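Local coordinates for protein bacteriophage virulence determinant (Salmonella enterica subsp. enterica serovar Typhimurium str. 14028S, PDB 6GGR) that probably acts as a zinc-dependent effector protease of the PipA family, delivered into host cells by Salmonella and directed at NF-kappa-B transcription factors, at residues B[12-15]-B[16-20]; B[33-36]-B[37-41]; B[167-170]-B[171-175]. One frame throughout, in Å; residues are numbered along the deposited sequence.

Contact 1: residues B[12-15]-B[16-20]; sequences FPDL and PEHQD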
ATOM      1  N   PHE B  12     -23.813  17.774   7.870  1.00101.29           N
ATOM      2  CA  PHE B  12     -22.433  17.760   8.356  1.00 77.91           C
ATOM      3  C   PHE B  12     -21.514  18.454   7.379  1.00 58.94           C
ATOM      4  O   PHE B  12     -21.718  18.370   6.196  1.00 54.59           O
ATOM      5  CB  PHE B  12     -21.997  16.337   8.713  1.00 66.03           C
ATOM      6  CG  PHE B  12     -22.777  15.762   9.884  1.00 72.40           C
ATOM      7  CD1 PHE B  12     -22.921  16.504  11.047  1.00 75.46           C
ATOM      8  CD2 PHE B  12     -23.380  14.527   9.840  1.00 72.10           C
ATOM      9  CE1 PHE B  12     -23.614  16.008  12.117  1.00 67.06           C
ATOM     10  CE2 PHE B  12     -24.070  14.046  10.917  1.00 70.52           C
ATOM     11  CZ  PHE B  12     -24.188  14.791  12.047  1.00 66.09           C
ATOM     12  N   PRO B  13     -20.540  19.188   7.889  1.00 47.91           N
ATOM     13  CA  PRO B  13     -19.633  19.894   6.974  1.00 47.30           C
ATOM     14  C   PRO B  13     -19.041  18.967   5.920  1.00 44.59           C
ATOM     15  O   PRO B  13     -18.700  17.816   6.199  1.00 45.00           O
ATOM     16  CB  PRO B  13     -18.552  20.464   7.902  1.00 51.58           C
ATOM     17  CG  PRO B  13     -18.803  19.865   9.259  1.00 57.57           C
ATOM     18  CD  PRO B  13     -20.211  19.428   9.302  1.00 48.66           C
ATOM     19  N   ASP B  14     -18.928  19.486   4.696  1.00 43.81           N
ATOM     20  CA  ASP B  14     -18.360  18.751   3.576  1.00 65.68           C
ATOM     21  C   ASP B  14     -17.530  19.713   2.734  1.00 51.77           C
ATOM     22  O   ASP B  14     -17.528  20.926   2.961  1.00 42.69           O
ATOM     23  CB  ASP B  14     -19.459  18.088   2.736  1.00 69.20           C
ATOM     24  CG  ASP B  14     -18.939  16.938   1.897  1.00 60.30           C
ATOM     25  OD1 ASP B  14     -17.713  16.701   1.901  1.00 48.82           O
ATOM     26  OD2 ASP B  14     -19.760  16.267   1.235  1.00 62.76           O
ATOM     27  N   LEU B  15     -16.818  19.159   1.740  1.00 49.51           N
ATOM     28  CA  LEU B  15     -15.899  19.947   0.931  1.00 43.71           C
ATOM     29  C   LEU B  15     -16.454  20.181  -0.469  1.00 48.06           C
ATOM     30  O   LEU B  15     -17.171  19.332  -1.008  1.00 51.84           O
ATOM     31  CB  LEU B  15     -14.536  19.253   0.797  1.00 39.60           C
ATOM     32  CG  LEU B  15     -13.773  18.932   2.080  1.00 42.13           C
ATOM     33  CD1 LEU B  15     -12.329  18.625   1.737  1.00 35.25           C
ATOM     34  CD2 LEU B  15     -13.849  20.062   3.095  1.00 43.91           C
ATOM     35  N   PRO B  16     -16.125  21.313  -1.100  1.00 52.69           N
ATOM     36  CA  PRO B  16     -16.504  21.491  -2.512  1.00 55.90           C
ATOM     37  C   PRO B  16     -15.973  20.385  -3.408  1.00 47.88           C
ATOM     38  O   PRO B  16     -16.644  20.009  -4.379  1.00 50.66           O
ATOM     39  CB  PRO B  16     -15.891  22.851  -2.877  1.00 56.08           C
ATOM     40  CG  PRO B  16     -15.624  23.531  -1.581  1.00 54.59           C
ATOM     41  CD  PRO B  16     -15.359  22.460  -0.581  1.00 48.78           C
ATOM     42  N   GLU B  17     -14.783  19.856  -3.116  1.00 56.66           N
ATOM     43  CA  GLU B  17     -14.216  18.767  -3.901  1.00 51.44           C
ATOM     44  C   GLU B  17     -15.027  17.480  -3.798  1.00 53.88           C
ATOM     45  O   GLU B  17     -14.769  16.547  -4.562  1.00 58.65           O
ATOM     46  CB  GLU B  17     -12.769  18.503  -3.461  1.00 43.69           C
ATOM     47  CG  GLU B  17     -11.793  19.649  -3.760  1.00 51.88           C
ATOM     48  CD  GLU B  17     -11.845  20.771  -2.725  1.00 56.25           C
ATOM     49  OE1 GLU B  17     -12.700  20.711  -1.817  1.00 51.46           O
ATOM     50  OE2 GLU B  17     -11.027  21.714  -2.818  1.00 50.81           O
ATOM     51  N   HIS B  18     -15.994  17.412  -2.883  1.00 47.01           N
ATOM     52  CA  HIS B  18     -16.836  16.235  -2.698  1.00 48.48           C
ATOM     53  C   HIS B  18     -18.249  16.421  -3.226  1.00 81.27           C
ATOM     54  O   HIS B  18     -18.759  15.559  -3.948  1.00 78.34           O
ATOM     55  CB  HIS B  18     -16.924  15.876  -1.212  1.00 46.69           C
ATOM     56  CG  HIS B  18     -15.611  15.539  -0.588  1.00 43.62           C
ATOM     57  ND1 HIS B  18     -15.457  15.397   0.773  1.00 42.40           N
ATOM     58  CD2 HIS B  18     -14.395  15.308  -1.134  1.00 42.44           C
ATOM     59  CE1 HIS B  18     -14.199  15.098   1.040  1.00 44.58           C
ATOM     60  NE2 HIS B  18     -13.534  15.037  -0.100  1.00 40.32           N
ATOM     61  N   GLN B  19     -18.896  17.536  -2.871  1.00 82.49           N
ATOM     62  CA  GLN B  19     -20.349  17.643  -2.969  1.00 85.26           C
ATOM     63  C   GLN B  19     -20.888  17.280  -4.347  1.00 89.23           C
ATOM     64  O   GLN B  19     -22.056  16.891  -4.455  1.00 99.26           O
ATOM     65  CB  GLN B  19     -20.799  19.059  -2.597  1.00 84.53           C
ATOM     66  CG  GLN B  19     -20.186  19.587  -1.305  1.00 88.39           C
ATOM     67  CD  GLN B  19     -21.218  20.186  -0.363  1.00100.48           C
ATOM     68  OE1 GLN B  19     -22.032  19.470   0.221  1.00100.50           O
ATOM     69  NE2 GLN B  19     -21.185  21.505  -0.211  1.00103.63           N
ATOM     70  N   ASP B  20     -20.086  17.404  -5.402  1.00 84.42           N
ATOM     71  CA  ASP B  20     -20.480  16.916  -6.721  1.00 88.21           C
ATOM     72  C   ASP B  20     -20.017  15.466  -6.826  1.00 98.19           C
ATOM     73  O   ASP B  20     -18.815  15.188  -6.889  1.00100.55           O
ATOM     74  CB  ASP B  20     -19.909  17.794  -7.835  1.00 90.23           C
ATOM     75  CG  ASP B  20     -18.423  17.596  -8.044  1.00 94.91           C
ATOM     76  OD1 ASP B  20     -17.654  17.714  -7.065  1.00 98.41           O
ATOM     77  OD2 ASP B  20     -18.025  17.316  -9.195  1.00 96.72           O
TER
HETATM   78  O   HOH W   1     -22.279  16.713   1.590  1.00 52.31           O
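Leu15 O closes the turn that follows it by accepting two backbone bonds, from His18 N at 2.9 Å and Gln19 N at 3.1 Å. An extended, irregular lead, 12-15, thus turns at Pro16 into the short, weakly bonded helix 16-19. The side chains fold back over this junction. Asp14 CG lies trans to its own backbone N (chi1 -159°), which carries the carboxylate toward His18. There OD1 accepts hydrogen bonds from Leu15 N at 2.6 Å, met from above the carboxylate plane, and from His18 ND1 at 2.8 Å through its syn lone pair. The imidazole is inclined 55° to the carboxylate, and this second bond is bent, with an N-H...O angle of 140°. Leu15 lies alongside His18 and points the same way; its CB makes a CH-pi contact over one ring face, 4.1 Å from the centroid. A water donates to both Asp14 OD2 and Gln19 OE1, spanning the two side chains. Asp14 OD2 also forms a salt bridge with Arg26 of helix 24-30, and His18 NE2 is hydrogen-bonded to Asn192 ND2 of helix 186-197. With a carboxylate accepting at ND1 and an amide NH2 at NE2, the buried imidazole is probably neutral with its proton on ND1, its rotation fixed at both nitrogens, so that the amino-terminal turn is tied to two helices.

Contact 2: residues B[33-36]-B[37-41]; sequences ATDD and KARLE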
ATOM      1  N   ALA B  33     -23.015   7.987  13.052  1.00 71.56           N
ATOM      2  CA  ALA B  33     -22.126   8.808  13.880  1.00 66.79           C
ATOM      3  C   ALA B  33     -22.646  10.240  13.863  1.00 69.30           C
ATOM      4  O   ALA B  33     -22.373  10.997  12.928  1.00 62.06           O
ATOM      5  CB  ALA B  33     -20.688   8.756  13.367  1.00 68.58           C
ATOM      6  N   THR B  34     -23.389  10.625  14.903  1.00 78.82           N
ATOM      7  CA  THR B  34     -23.989  11.950  14.963  1.00 72.41           C
ATOM      8  C   THR B  34     -23.562  12.781  16.166  1.00 63.40           C
ATOM      9  O   THR B  34     -23.898  13.970  16.218  1.00 66.07           O
ATOM     10  CB  THR B  34     -25.525  11.845  14.960  1.00 65.93           C
ATOM     11  OG1 THR B  34     -25.947  10.840  15.893  1.00 61.92           O
ATOM     12  CG2 THR B  34     -26.035  11.501  13.563  1.00 60.29           C
ATOM     13  N   ASP B  35     -22.825  12.210  17.116  1.00 55.78           N
ATOM     14  CA  ASP B  35     -22.439  12.927  18.332  1.00 66.08           C
ATOM     15  C   ASP B  35     -21.098  13.609  18.091  1.00 59.61           C
ATOM     16  O   ASP B  35     -20.039  12.999  18.248  1.00 61.33           O
ATOM     17  CB  ASP B  35     -22.379  11.970  19.518  1.00 61.69           C
ATOM     18  CG  ASP B  35     -22.110  12.681  20.829  1.00 55.51           C
ATOM     19  OD1 ASP B  35     -21.824  13.897  20.806  1.00 52.37           O
ATOM     20  OD2 ASP B  35     -22.192  12.023  21.887  1.00 65.78           O
ATOM     21  N   ASP B  36     -21.141  14.892  17.726  1.00 54.28           N
ATOM     22  CA  ASP B  36     -19.932  15.662  17.464  1.00 45.18           C
ATOM     23  C   ASP B  36     -19.438  16.417  18.693  1.00 44.54           C
ATOM     24  O   ASP B  36     -18.594  17.313  18.561  1.00 47.51           O
ATOM     25  CB  ASP B  36     -20.165  16.638  16.303  1.00 47.95           C
ATOM     26  CG  ASP B  36     -21.204  17.707  16.623  1.00 58.60           C
ATOM     27  OD1 ASP B  36     -21.696  17.759  17.770  1.00 68.76           O
ATOM     28  OD2 ASP B  36     -21.533  18.499  15.715  1.00 58.92           O
ATOM     29  N   LYS B  37     -19.923  16.064  19.879  1.00 46.46           N
ATOM     30  CA  LYS B  37     -19.605  16.814  21.085  1.00 46.41           C
ATOM     31  C   LYS B  37     -18.262  16.371  21.654  1.00 50.61           C
ATOM     32  O   LYS B  37     -17.831  15.230  21.479  1.00 50.02           O
ATOM     33  CB  LYS B  37     -20.708  16.636  22.132  1.00 70.85           C
ATOM     34  CG  LYS B  37     -22.120  16.895  21.606  1.00 84.12           C
ATOM     35  CD  LYS B  37     -22.287  18.321  21.090  1.00 90.77           C
ATOM     36  CE  LYS B  37     -23.582  18.481  20.306  1.00 91.99           C
ATOM     37  NZ  LYS B  37     -23.802  19.892  19.880  1.00 73.92           N
ATOM     38  N   ALA B  38     -17.597  17.302  22.338  1.00 43.93           N
ATOM     39  CA  ALA B  38     -16.276  17.054  22.913  1.00 49.47           C
ATOM     40  C   ALA B  38     -16.430  16.494  24.327  1.00 49.08           C
ATOM     41  O   ALA B  38     -16.070  17.118  25.327  1.00 48.56           O
ATOM     42  CB  ALA B  38     -15.451  18.332  22.908  1.00 40.80           C
ATOM     43  N   ARG B  39     -16.977  15.281  24.396  1.00 46.65           N
ATOM     44  CA  ARG B  39     -17.272  14.658  25.678  1.00 49.30           C
ATOM     45  C   ARG B  39     -16.192  13.693  26.152  1.00 49.27           C
ATOM     46  O   ARG B  39     -16.213  13.300  27.323  1.00 60.40           O
ATOM     47  CB  ARG B  39     -18.622  13.930  25.622  1.00 51.96           C
ATOM     48  CG  ARG B  39     -18.723  12.788  24.631  1.00 51.87           C
ATOM     49  CD  ARG B  39     -20.065  12.082  24.798  1.00 55.09           C
ATOM     50  NE  ARG B  39     -20.475  11.334  23.609  1.00 60.33           N
ATOM     51  CZ  ARG B  39     -20.245  10.040  23.403  1.00 66.83           C
ATOM     52  NH1 ARG B  39     -20.669   9.465  22.284  1.00 75.32           N
ATOM     53  NH2 ARG B  39     -19.594   9.313  24.305  1.00 60.57           N
ATOM     54  N   LEU B  40     -15.254  13.308  25.289  1.00 47.12           N
ATOM     55  CA  LEU B  40     -14.104  12.517  25.701  1.00 47.04           C
ATOM     56  C   LEU B  40     -12.912  13.431  25.951  1.00 45.12           C
ATOM     57  O   LEU B  40     -12.814  14.528  25.395  1.00 54.40           O
ATOM     58  CB  LEU B  40     -13.738  11.475  24.643  1.00 46.19           C
ATOM     59  CG  LEU B  40     -14.873  10.677  24.003  1.00 58.63           C
ATOM     60  CD1 LEU B  40     -14.301   9.657  23.033  1.00 58.19           C
ATOM     61  CD2 LEU B  40     -15.733   9.993  25.048  1.00 58.91           C
ATOM     62  N   GLU B  41     -11.996  12.962  26.795  1.00 50.70           N
ATOM     63  CA  GLU B  41     -10.808  13.734  27.129  1.00 57.65           C
ATOM     64  C   GLU B  41      -9.724  13.470  26.089  1.00 53.23           C
ATOM     65  O   GLU B  41      -9.284  12.322  25.954  1.00 59.31           O
ATOM     66  CB  GLU B  41     -10.306  13.374  28.517  1.00 71.18           C
ATOM     67  CG  GLU B  41      -9.663  14.542  29.262  1.00 87.34           C
ATOM     68  CD  GLU B  41      -8.215  14.761  28.874  1.00 90.27           C
ATOM     69  OE1 GLU B  41      -7.439  13.782  28.888  1.00 90.31           O
ATOM     70  OE2 GLU B  41      -7.857  15.912  28.551  1.00 85.92           O
TER
HETATM   71  O   HOH W   2     -23.592  20.037  17.156  1.00 55.57           O
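Charge pairing is led by Asp35 and Arg39, whose side chains meet through one carboxylate oxygen. Asp35 OD2 receives Arg39 NE at a short 2.5 Å and, more weakly, NH1 of the same guanidinium at 3.0 Å. The oxygen sits at the guanidinium edge, close to its plane, yet NE approaches from above the carboxylate, the two planes being 35° apart. Arg39 NH1 has a second acidic partner, Asp97 of helix 86-100. A looser pairing joins Asp36 OD1 to Lys37 NZ, a long salt bridge of 3.7 Å; Lys37 bends back at chi2 (-61°), laying its CD and CE beside that oxygen.

Among the hydrogen bonds, the other Asp35 oxygen serves the backbone: OD1 accepts from Lys37 N at 3.0 Å, on its anti side but tilted out of the carboxylate plane, forming an Asx turn. An inverse gamma turn centred on Ala38 follows, closed by a weak bond from Arg39 N to Lys37 O. The segment has no regular helix or strand and lies in the loop between helices 24-30 and 45-49. Helix 86-100 lies alongside, with Asn93 ND2 bonding to both Asp35 O and Lys37 O.

Solvent supplies the last link, a water that donates to Asp36 OD2 at 2.9 Å and accepts from Lys37 NZ at 2.7 Å.

Contact 3: residues B[167-170]-B[171-175]; sequences QVVH and ALTHL. Unlike the reference sequence in segment 167-170: Gln167 (reference Glu).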
ATOM      1  N   GLN B 167      -5.453   6.066   8.283  1.00 38.20           N
ATOM      2  CA  GLN B 167      -5.488   4.733   8.877  1.00 37.24           C
ATOM      3  C   GLN B 167      -6.430   4.689  10.071  1.00 40.64           C
ATOM      4  O   GLN B 167      -7.142   3.698  10.271  1.00 40.21           O
ATOM      5  CB  GLN B 167      -4.083   4.300   9.295  1.00 36.96           C
ATOM      6  CG  GLN B 167      -3.083   4.217   8.158  1.00 35.00           C
ATOM      7  CD  GLN B 167      -3.547   3.327   7.023  1.00 37.98           C
ATOM      8  OE1 GLN B 167      -4.336   2.403   7.221  1.00 44.85           O
ATOM      9  NE2 GLN B 167      -3.064   3.607   5.824  1.00 41.35           N
ATOM     10  N   VAL B 168      -6.446   5.747  10.881  1.00 37.59           N
ATOM     11  CA  VAL B 168      -7.349   5.785  12.027  1.00 40.33           C
ATOM     12  C   VAL B 168      -8.798   5.800  11.558  1.00 37.09           C
ATOM     13  O   VAL B 168      -9.663   5.142  12.147  1.00 49.17           O
ATOM     14  CB  VAL B 168      -7.024   6.995  12.922  1.00 38.04           C
ATOM     15  CG1 VAL B 168      -8.119   7.221  13.973  1.00 41.03           C
ATOM     16  CG2 VAL B 168      -5.680   6.791  13.608  1.00 37.97           C
ATOM     17  N   VAL B 169      -9.088   6.543  10.489  1.00 34.12           N
ATOM     18  CA  VAL B 169     -10.457   6.587   9.983  1.00 38.28           C
ATOM     19  C   VAL B 169     -10.920   5.189   9.595  1.00 41.81           C
ATOM     20  O   VAL B 169     -12.079   4.819   9.822  1.00 37.84           O
ATOM     21  CB  VAL B 169     -10.565   7.574   8.806  1.00 38.60           C
ATOM     22  CG1 VAL B 169     -11.851   7.345   8.009  1.00 32.83           C
ATOM     23  CG2 VAL B 169     -10.529   9.004   9.326  1.00 39.54           C
ATOM     24  N   HIS B 170     -10.027   4.393   8.999  1.00 34.34           N
ATOM     25  CA  HIS B 170     -10.351   3.001   8.715  1.00 36.53           C
ATOM     26  C   HIS B 170     -10.797   2.286   9.982  1.00 37.84           C
ATOM     27  O   HIS B 170     -11.803   1.568   9.989  1.00 44.49           O
ATOM     28  CB  HIS B 170      -9.143   2.284   8.108  1.00 40.16           C
ATOM     29  CG  HIS B 170      -9.018   2.429   6.621  1.00 44.64           C
ATOM     30  ND1 HIS B 170      -9.955   1.929   5.742  1.00 48.30           N
ATOM     31  CD2 HIS B 170      -8.049   2.990   5.858  1.00 40.91           C
ATOM     32  CE1 HIS B 170      -9.578   2.192   4.503  1.00 47.27           C
ATOM     33  NE2 HIS B 170      -8.425   2.835   4.546  1.00 41.78           N
ATOM     34  N   ALA B 171     -10.057   2.486  11.075  1.00 47.46           N
ATOM     35  CA  ALA B 171     -10.293   1.739  12.304  1.00 47.86           C
ATOM     36  C   ALA B 171     -11.532   2.212  13.053  1.00 45.14           C
ATOM     37  O   ALA B 171     -12.127   1.431  13.804  1.00 45.94           O
ATOM     38  CB  ALA B 171      -9.070   1.841  13.211  1.00 46.98           C
ATOM     39  N   LEU B 172     -11.943   3.468  12.871  1.00 45.06           N
ATOM     40  CA  LEU B 172     -13.119   3.984  13.564  1.00 39.52           C
ATOM     41  C   LEU B 172     -14.410   3.767  12.790  1.00 39.96           C
ATOM     42  O   LEU B 172     -15.489   3.789  13.395  1.00 45.17           O
ATOM     43  CB  LEU B 172     -12.951   5.480  13.851  1.00 35.80           C
ATOM     44  CG  LEU B 172     -11.713   5.868  14.662  1.00 38.60           C
ATOM     45  CD1 LEU B 172     -11.548   7.379  14.672  1.00 36.19           C
ATOM     46  CD2 LEU B 172     -11.805   5.321  16.082  1.00 43.85           C
ATOM     47  N   THR B 173     -14.331   3.543  11.475  1.00 55.29           N
ATOM     48  CA  THR B 173     -15.514   3.333  10.650  1.00 57.16           C
ATOM     49  C   THR B 173     -15.624   1.927  10.081  1.00 65.37           C
ATOM     50  O   THR B 173     -16.705   1.557   9.613  1.00 55.25           O
ATOM     51  CB  THR B 173     -15.536   4.327   9.479  1.00 46.56           C
ATOM     52  OG1 THR B 173     -14.426   4.076   8.610  1.00 52.29           O
ATOM     53  CG2 THR B 173     -15.469   5.755   9.982  1.00 47.91           C
ATOM     54  N   HIS B 174     -14.546   1.143  10.106  1.00 84.53           N
ATOM     55  CA  HIS B 174     -14.514  -0.200   9.530  1.00 69.33           C
ATOM     56  C   HIS B 174     -14.856  -0.196   8.046  1.00 64.55           C
ATOM     57  O   HIS B 174     -15.303  -1.213   7.509  1.00 72.96           O
ATOM     58  CB  HIS B 174     -15.455  -1.156  10.276  1.00 61.62           C
ATOM     59  CG  HIS B 174     -15.128  -1.318  11.728  1.00 63.67           C
ATOM     60  ND1 HIS B 174     -13.922  -1.819  12.169  1.00 62.96           N
ATOM     61  CD2 HIS B 174     -15.845  -1.031  12.841  1.00 65.69           C
ATOM     62  CE1 HIS B 174     -13.911  -1.838  13.490  1.00 61.29           C
ATOM     63  NE2 HIS B 174     -15.067  -1.366  13.922  1.00 65.41           N
ATOM     64  N   LEU B 175     -14.645   0.926   7.368  1.00 52.22           N
ATOM     65  CA  LEU B 175     -14.944   1.051   5.950  1.00 58.26           C
ATOM     66  C   LEU B 175     -13.671   0.936   5.120  1.00 56.38           C
ATOM     67  O   LEU B 175     -12.561   1.190   5.595  1.00 43.78           O
ATOM     68  CB  LEU B 175     -15.638   2.384   5.658  1.00 66.41           C
ATOM     69  CG  LEU B 175     -16.920   2.672   6.446  1.00 64.76           C
ATOM     70  CD1 LEU B 175     -17.541   3.982   5.986  1.00 75.45           C
ATOM     71  CD2 LEU B 175     -17.924   1.532   6.321  1.00 59.30           C
TER
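Gln167 O accepts a helical bond from Ala171 N at 3.3 Å, inside the stretch that carries the zincin HEXXH signature. Here the signature runs from His166 to His170, with Gln167 in the place where the reference sequence has glutamate; Asp177 completes the metal-binding set seen for this protein, although this chain holds no zinc in the model.

Val168 comes next. Its carbonyl takes Leu172 N at 2.9 Å, while its CG1 lies against Leu172 CD1 at 3.5 Å, the two side chains side by side and pointing the same way. Leu172 continues this apolar surface onto Phe88, Met92 and Ala95 of helix 86-100.

Val169 O is gripped twice by Thr173. The backbone N reaches it at 3.1 Å and OG1 donates at 2.7 Å, from opposite faces of the carbonyl plane. Thr173 holds its hydroxyl between its own backbone N and carbonyl carbon (chi1 65°), which curls OG1 back along the helix; a buried hydroxyl is thereby satisfied within its own last turn.

His170 closes the series. His174, the first residue past the helix, has positive phi, and its N bonds to His170 O at 2.8 Å, while its ring nitrogen NE2 pairs with Glu99. The turn brings Leu175 O to the edge of the His170 ring, as a second-shell acceptor. NE2 of His170 is hydrogen-bonded to Asp177 OD2 in this zinc-free chain, and on the other edge ND1 donates to Leu175 O at 2.7 Å, with the oxygen only 13° out of the imidazole plane.

In the fold
Contacts 1, 2 and 3 come in series along the chain, two near its amino-terminal end on the surface and the third buried, with its centre about 6 Å from the centre of the chain. Contacts 1 and 2, with centres about 21 Å apart, still touch, as the ring of Phe12 packs on Ala33 and Thr34. Contact 3 lies about 20 Å from contact 1 and about 17 Å from contact 2, centre to centre, and touches neither. Shared helices bridge the gaps: 186-197 packs against contacts 1 and 3, and 86-100 against contacts 2 and 3. The amino-terminal segments pack on these helices, which in turn pack on helix 160-173, the carrier of two zinc ligands.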